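Siderophore-interacting protein (Aeromonas hydrophila, PDB 6K2L) binds FAD and, as in related siderophore-interacting proteins, probably reduces ferric siderophores so that the iron can be released inside the cell. Local coordinates at residues Ala136-Ala147 with Glu210-Glu221. The protein carries 1 engineered substitution. Sequence-based numbering, arbitrary orientation.
Sequences ASHYYMVGDLTA and EEQQSYFWFGGE. With FAD (flavin-adenine dinucleotide), chain C.
Tyr-140 and Phe-216 lie side by side on the same face of two neighbouring parallel strands, 138-144 and 214-218. Their planes are 26° apart but slid past each other, so overlap is slight: Tyr-140 CD2 comes over the Phe-216 face, 3.4 Å from Phe-216 CE2. Each ring has its CG anti to the carbonyl carbon, which sends both the same way. That direction carries the Tyr-140 hydroxyl to the turn before the second strand, where its OH accepts from Glu-210 N at 3.0 Å, an almost straight bond (170°). Glu-210 lays its CG over the centre of the His-138 ring, a CH-pi contact with CG 3.6 Å from the centroid.

Tyr-139, Met-141, Tyr-215 and Trp-217 occupy the other face. Met-141 CG packs on Trp-217 CB at 3.7 Å, while its sulfur sits obliquely to the indole in a Met-aromatic contact. Trp-217 has CG anti to the backbone N (chi1 -168°), which turns the edge of the indole to the Ala-147 methyl, with Ala-147 CB in the ring plane 3.7 Å from Trp-217 CH2.

Toward the C-terminal ends of the strands, Asp-144 ties the two segments together. Its OD2 takes Glu-221 N at 2.7 Å, from above the carboxylate plane, and also Trp-249 NE1; OD1 accepts from Thr-146 N, forming an Asx turn. Thr-146, of the FAD pocket, puts CG2 3.3 Å from N6A of FAD.

These are central strands of a parallel sheet in the NAD-ferredoxin-reductase-like domain, between 163-170 and 243-245. Helix 148-155 packs on Met-141 and Trp-217; helices 198-205 and 222-235 cover the Tyr-140, Val-142, Phe-216 and Phe-218 face.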
loop_
_atom_site.group_PDB
_atom_site.type_symbol
_atom_site.label_atom_id
_atom_site.label_comp_id
_atom_site.label_asym_id
_atom_site.label_seq_id
_atom_site.Cartn_x
_atom_site.Cartn_y
_atom_site.Cartn_z
ATOM N N ALA A 136 10.571 -5.005 9.551
ATOM C CA ALA A 136 11.889 -5.574 9.777
ATOM C C ALA A 136 12.921 -4.577 9.272
ATOM O O ALA A 136 12.598 -3.617 8.572
ATOM C CB ALA A 136 12.055 -6.931 9.081
ATOM N N SER A 137 14.169 -4.806 9.642
ATOM C CA SER A 137 15.234 -4.007 9.079
ATOM C C SER A 137 15.917 -4.697 7.907
ATOM O O SER A 137 16.418 -4.011 7.009
ATOM C CB SER A 137 16.255 -3.658 10.166
ATOM O OG SER A 137 17.296 -4.604 10.202
ATOM N N HIS A 138 15.912 -6.026 7.873
ATOM C CA HIS A 138 16.484 -6.796 6.782
ATOM C C HIS A 138 15.392 -7.622 6.108
ATOM O O HIS A 138 14.493 -8.146 6.773
ATOM C CB HIS A 138 17.604 -7.672 7.310
ATOM C CG HIS A 138 18.815 -6.890 7.712
ATOM N ND1 HIS A 138 18.935 -6.291 8.950
ATOM C CD2 HIS A 138 19.954 -6.597 7.038
ATOM C CE1 HIS A 138 20.084 -5.645 9.012
ATOM N NE2 HIS A 138 20.728 -5.826 7.871
ATOM N N TYR A 139 15.457 -7.715 4.781
ATOM C CA TYR A 139 14.463 -8.425 3.978
ATOM C C TYR A 139 15.158 -9.341 2.975
ATOM O O TYR A 139 16.003 -8.893 2.192
ATOM C CB TYR A 139 13.561 -7.450 3.231
ATOM C CG TYR A 139 12.613 -6.689 4.099
ATOM C CD1 TYR A 139 11.456 -7.283 4.586
ATOM C CD2 TYR A 139 12.866 -5.355 4.417
ATOM C CE1 TYR A 139 10.582 -6.577 5.379
ATOM C CE2 TYR A 139 12.008 -4.622 5.223
ATOM C CZ TYR A 139 10.862 -5.231 5.702
ATOM O OH TYR A 139 9.986 -4.491 6.483
ATOM N N TYR A 140 14.789 -10.611 2.973
ATOM C CA TYR A 140 15.409 -11.590 2.084
ATOM C C TYR A 140 14.303 -12.334 1.365
ATOM O O TYR A 140 13.583 -13.120 1.992
ATOM C CB TYR A 140 16.288 -12.566 2.860
ATOM C CG TYR A 140 17.318 -11.884 3.705
ATOM C CD1 TYR A 140 18.483 -11.375 3.142
ATOM C CD2 TYR A 140 17.114 -11.720 5.065
ATOM C CE1 TYR A 140 19.440 -10.741 3.931
ATOM C CE2 TYR A 140 18.042 -11.096 5.848
ATOM C CZ TYR A 140 19.195 -10.598 5.288
ATOM O OH TYR A 140 20.084 -9.980 6.122
ATOM N N MET A 141 14.208 -12.135 0.047
ATOM C CA MET A 141 13.018 -12.493 -0.700
ATOM C C MET A 141 13.453 -13.264 -1.946
ATOM O O MET A 141 14.400 -12.862 -2.623
ATOM C CB MET A 141 12.264 -11.212 -1.058
ATOM C CG MET A 141 11.659 -10.453 0.172
ATOM S SD MET A 141 10.512 -9.200 -0.416
ATOM C CE MET A 141 10.808 -7.803 0.732
ATOM N N VAL A 142 12.775 -14.367 -2.265
ATOM C CA VAL A 142 13.045 -15.111 -3.494
ATOM C C VAL A 142 11.709 -15.406 -4.159
ATOM O O VAL A 142 10.701 -15.621 -3.476
ATOM C CB VAL A 142 13.854 -16.412 -3.232
ATOM C CG1 VAL A 142 13.956 -17.250 -4.471
ATOM C CG2 VAL A 142 15.277 -16.109 -2.709
ATOM N N GLY A 143 11.687 -15.367 -5.492
ATOM C CA GLY A 143 10.493 -15.794 -6.200
ATOM C C GLY A 143 10.726 -15.902 -7.694
ATOM O O GLY A 143 11.842 -15.728 -8.193
ATOM N N ASP A 144 9.640 -16.206 -8.406
ATOM C CA ASP A 144 9.635 -16.248 -9.856
ATOM C C ASP A 144 8.558 -15.278 -10.319
ATOM O O ASP A 144 8.046 -14.496 -9.511
ATOM C CB ASP A 144 9.440 -17.690 -10.366
ATOM C CG ASP A 144 8.098 -18.336 -9.905
ATOM O OD1 ASP A 144 7.090 -17.620 -9.686
ATOM O OD2 ASP A 144 8.043 -19.582 -9.788
ATOM N N LEU A 145 8.195 -15.333 -11.611
ATOM C CA LEU A 145 7.166 -14.422 -12.115
ATOM C C LEU A 145 5.833 -14.549 -11.376
ATOM O O LEU A 145 5.074 -13.570 -11.320
ATOM C CB LEU A 145 6.924 -14.656 -13.606
ATOM C CG LEU A 145 7.941 -13.953 -14.491
ATOM C CD1 LEU A 145 7.592 -14.169 -15.943
ATOM C CD2 LEU A 145 8.024 -12.479 -14.140
ATOM N N THR A 146 5.496 -15.728 -10.834
ATOM C CA THR A 146 4.242 -15.813 -10.096
ATOM C C THR A 146 4.297 -15.063 -8.771
ATOM O O THR A 146 3.244 -14.678 -8.249
ATOM C CB THR A 146 3.864 -17.262 -9.839
ATOM O OG1 THR A 146 4.800 -17.843 -8.935
ATOM C CG2 THR A 146 3.879 -18.038 -11.111
ATOM N N ALA A 147 5.498 -14.815 -8.247
ATOM C CA ALA A 147 5.720 -14.094 -7.010
ATOM C C ALA A 147 6.158 -12.655 -7.248
ATOM O O ALA A 147 6.235 -11.878 -6.300
ATOM C CB ALA A 147 6.775 -14.818 -6.161
ATOM N N GLU A 210 21.166 -11.873 8.183
ATOM C CA GLU A 210 20.866 -11.485 9.547
ATOM C C GLU A 210 19.748 -12.347 10.105
ATOM O O GLU A 210 18.695 -12.485 9.477
ATOM C CB GLU A 210 20.455 -10.025 9.576
ATOM C CG GLU A 210 21.592 -9.129 9.128
ATOM C CD GLU A 210 22.645 -8.951 10.214
ATOM O OE1 GLU A 210 22.272 -9.102 11.408
ATOM O OE2 GLU A 210 23.824 -8.655 9.867
ATOM N N GLU A 211 19.966 -12.927 11.285
ATOM C CA GLU A 211 18.915 -13.718 11.900
ATOM C C GLU A 211 18.052 -12.910 12.842
ATOM O O GLU A 211 16.985 -13.395 13.233
ATOM C CB GLU A 211 19.496 -14.924 12.648
ATOM C CG GLU A 211 20.217 -14.583 13.929
ATOM C CD GLU A 211 21.057 -15.749 14.413
ATOM O OE1 GLU A 211 20.467 -16.732 14.916
ATOM O OE2 GLU A 211 22.300 -15.689 14.272
ATOM N N GLN A 212 18.470 -11.707 13.217
ATOM C CA GLN A 212 17.676 -10.865 14.104
ATOM C C GLN A 212 17.079 -9.705 13.320
ATOM O O GLN A 212 17.711 -9.167 12.407
ATOM C CB GLN A 212 18.499 -10.325 15.286
ATOM C CG GLN A 212 19.293 -11.369 16.059
ATOM C CD GLN A 212 18.423 -12.369 16.820
ATOM O OE1 GLN A 212 17.205 -12.176 16.981
ATOM N NE2 GLN A 212 19.054 -13.456 17.288
ATOM N N GLN A 213 15.856 -9.335 13.680
ATOM C CA GLN A 213 15.138 -8.231 13.047
ATOM C C GLN A 213 15.105 -8.372 11.532
ATOM O O GLN A 213 15.399 -7.428 10.795
ATOM C CB GLN A 213 15.741 -6.890 13.438
ATOM C CG GLN A 213 14.692 -5.830 13.690
ATOM C CD GLN A 213 15.189 -4.771 14.630
ATOM O OE1 GLN A 213 16.081 -5.020 15.450
ATOM N NE2 GLN A 213 14.630 -3.569 14.515
ATOM N N SER A 214 14.729 -9.561 11.062
ATOM C CA SER A 214 14.680 -9.808 9.633
ATOM C C SER A 214 13.419 -10.576 9.273
ATOM O O SER A 214 12.805 -11.234 10.105
ATOM C CB SER A 214 15.926 -10.566 9.145
ATOM O OG SER A 214 16.212 -11.683 9.960
ATOM N N TYR A 215 13.049 -10.476 8.002
ATOM C CA TYR A 215 11.881 -11.139 7.443
ATOM C C TYR A 215 12.303 -11.855 6.165
ATOM O O TYR A 215 12.874 -11.233 5.263
ATOM C CB TYR A 215 10.775 -10.133 7.155
ATOM C CG TYR A 215 9.485 -10.755 6.673
ATOM C CD1 TYR A 215 8.814 -11.691 7.453
ATOM C CD2 TYR A 215 8.921 -10.385 5.442
ATOM C CE1 TYR A 215 7.623 -12.256 7.019
ATOM C CE2 TYR A 215 7.727 -10.942 5.003
ATOM C CZ TYR A 215 7.088 -11.879 5.801
ATOM O OH TYR A 215 5.914 -12.444 5.374
ATOM N N PHE A 216 12.036 -13.158 6.103
ATOM C CA PHE A 216 12.348 -13.991 4.954
ATOM C C PHE A 216 11.060 -14.328 4.219
ATOM O O PHE A 216 10.097 -14.784 4.829
ATOM C CB PHE A 216 13.060 -15.263 5.392
ATOM C CG PHE A 216 14.347 -15.013 6.120
ATOM C CD1 PHE A 216 14.352 -14.622 7.460
ATOM C CD2 PHE A 216 15.559 -15.180 5.471
ATOM C CE1 PHE A 216 15.557 -14.399 8.127
ATOM C CE2 PHE A 216 16.771 -14.957 6.138
ATOM C CZ PHE A 216 16.766 -14.561 7.465
ATOM N N TRP A 217 11.034 -14.065 2.918
ATOM C CA TRP A 217 9.845 -14.245 2.100
ATOM C C TRP A 217 10.239 -15.080 0.894
ATOM O O TRP A 217 11.027 -14.626 0.058
ATOM C CB TRP A 217 9.266 -12.904 1.677
ATOM C CG TRP A 217 7.894 -12.978 1.084
ATOM C CD1 TRP A 217 6.712 -12.708 1.717
ATOM C CD2 TRP A 217 7.552 -13.352 -0.262
ATOM N NE1 TRP A 217 5.655 -12.891 0.847
ATOM C CE2 TRP A 217 6.149 -13.273 -0.376
ATOM C CE3 TRP A 217 8.297 -13.699 -1.388
ATOM C CZ2 TRP A 217 5.482 -13.531 -1.570
ATOM C CZ3 TRP A 217 7.633 -13.960 -2.575
ATOM C CH2 TRP A 217 6.241 -13.874 -2.656
ATOM N N PHE A 218 9.721 -16.311 0.831
ATOM C CA PHE A 218 9.964 -17.260 -0.247
ATOM C C PHE A 218 8.614 -17.611 -0.875
ATOM O O PHE A 218 7.724 -18.132 -0.190
ATOM C CB PHE A 218 10.673 -18.509 0.294
ATOM C CG PHE A 218 11.896 -18.211 1.158
ATOM C CD1 PHE A 218 12.890 -17.345 0.714
ATOM C CD2 PHE A 218 12.055 -18.807 2.404
ATOM C CE1 PHE A 218 14.016 -17.075 1.504
ATOM C CE2 PHE A 218 13.166 -18.550 3.197
ATOM C CZ PHE A 218 14.157 -17.689 2.747
ATOM N N GLY A 219 8.445 -17.283 -2.162
ATOM C CA GLY A 219 7.240 -17.626 -2.891
ATOM C C GLY A 219 7.587 -18.052 -4.305
ATOM O O GLY A 219 8.745 -18.104 -4.686
ATOM N N GLY A 220 6.563 -18.327 -5.093
ATOM C CA GLY A 220 6.837 -18.845 -6.426
ATOM C C GLY A 220 6.894 -20.360 -6.468
ATOM O O GLY A 220 6.368 -21.025 -5.575
ATOM N N GLU A 221 7.572 -20.914 -7.463
ATOM C CA GLU A 221 7.582 -22.357 -7.709
ATOM C C GLU A 221 8.251 -23.137 -6.568
ATOM O O GLU A 221 9.160 -22.657 -5.887
ATOM C CB GLU A 221 8.296 -22.653 -9.026
ATOM C CG GLU A 221 7.836 -23.929 -9.701
ATOM C CD GLU A 221 8.665 -25.116 -9.289
ATOM O OE1 GLU A 221 9.810 -24.905 -8.835
ATOM O OE2 GLU A 221 8.175 -26.256 -9.418
HETATM P PA FAD C . -2.975 -24.655 -13.792
HETATM O O1A FAD C . -4.285 -25.094 -14.365
HETATM O O2A FAD C . -2.901 -24.593 -12.260
HETATM O O5B FAD C . -1.714 -25.593 -14.193
HETATM C C5B FAD C . -1.487 -26.018 -15.554
HETATM C C4B FAD C . -0.041 -26.395 -15.800
HETATM O O4B FAD C . 0.759 -25.207 -15.993
HETATM C C3B FAD C . 0.671 -27.195 -14.711
HETATM O O3B FAD C . 1.584 -28.119 -15.301
HETATM C C2B FAD C . 1.391 -26.105 -13.905
HETATM O O2B FAD C . 2.574 -26.532 -13.233
HETATM C C1B FAD C . 1.765 -25.109 -14.997
HETATM N N9A FAD C . 1.764 -23.742 -14.540
HETATM C C8A FAD C . 0.852 -23.157 -13.698
HETATM N N7A FAD C . 1.070 -21.880 -13.478
HETATM C C5A FAD C . 2.198 -21.609 -14.241
HETATM C C6A FAD C . 2.939 -20.431 -14.446
HETATM N N6A FAD C . 2.618 -19.256 -13.902
HETATM N N1A FAD C . 4.023 -20.503 -15.261
HETATM C C2A FAD C . 4.331 -21.678 -15.817
HETATM N N3A FAD C . 3.697 -22.852 -15.704
HETATM C C4A FAD C . 2.632 -22.747 -14.903
HETATM N N1 FAD C . 0.305 -16.632 -10.164
HETATM C C2 FAD C . 0.313 -15.512 -10.946
HETATM O O2 FAD C . 0.468 -15.571 -12.168
HETATM N N3 FAD C . 0.158 -14.263 -10.365
HETATM C C4 FAD C . -0.013 -14.007 -9.027
HETATM O O4 FAD C . -0.149 -12.849 -8.630
HETATM C C4X FAD C . -0.036 -15.203 -8.202
HETATM N N5 FAD C . -0.207 -15.055 -6.892
HETATM C C5X FAD C . -0.218 -16.188 -6.117
HETATM C C6 FAD C . -0.371 -16.050 -4.743
HETATM C C7 FAD C . -0.366 -17.160 -3.904
HETATM C C7M FAD C . -0.560 -16.964 -2.421
HETATM C C8 FAD C . -0.237 -18.448 -4.459
HETATM C C8M FAD C . -0.273 -19.682 -3.591
HETATM C C9 FAD C . -0.101 -18.589 -5.837
HETATM C C9A FAD C . -0.080 -17.475 -6.665
HETATM N N10 FAD C . 0.100 -17.594 -8.059
HETATM C C10 FAD C . 0.139 -16.471 -8.861
HETATM C "C1'" FAD C . 0.285 -18.920 -8.676
HETATM C "C2'" FAD C . -0.902 -19.401 -9.513
HETATM O "O2'" FAD C . -2.016 -19.763 -8.692
HETATM C "C3'" FAD C . -0.453 -20.611 -10.337
HETATM O "O3'" FAD C . 0.407 -20.151 -11.377
HETATM C "C4'" FAD C . -1.592 -21.422 -10.952
HETATM O "O4'" FAD C . -1.132 -22.758 -11.171
HETATM C "C5'" FAD C . -2.092 -20.791 -12.234
HETATM O "O5'" FAD C . -3.268 -21.492 -12.678
HETATM P P FAD C . -3.470 -21.885 -14.193
HETATM O O1P FAD C . -4.956 -22.243 -14.335
HETATM O O2P FAD C . -2.989 -20.851 -15.107
HETATM O O3P FAD C . -2.595 -23.214 -14.348
#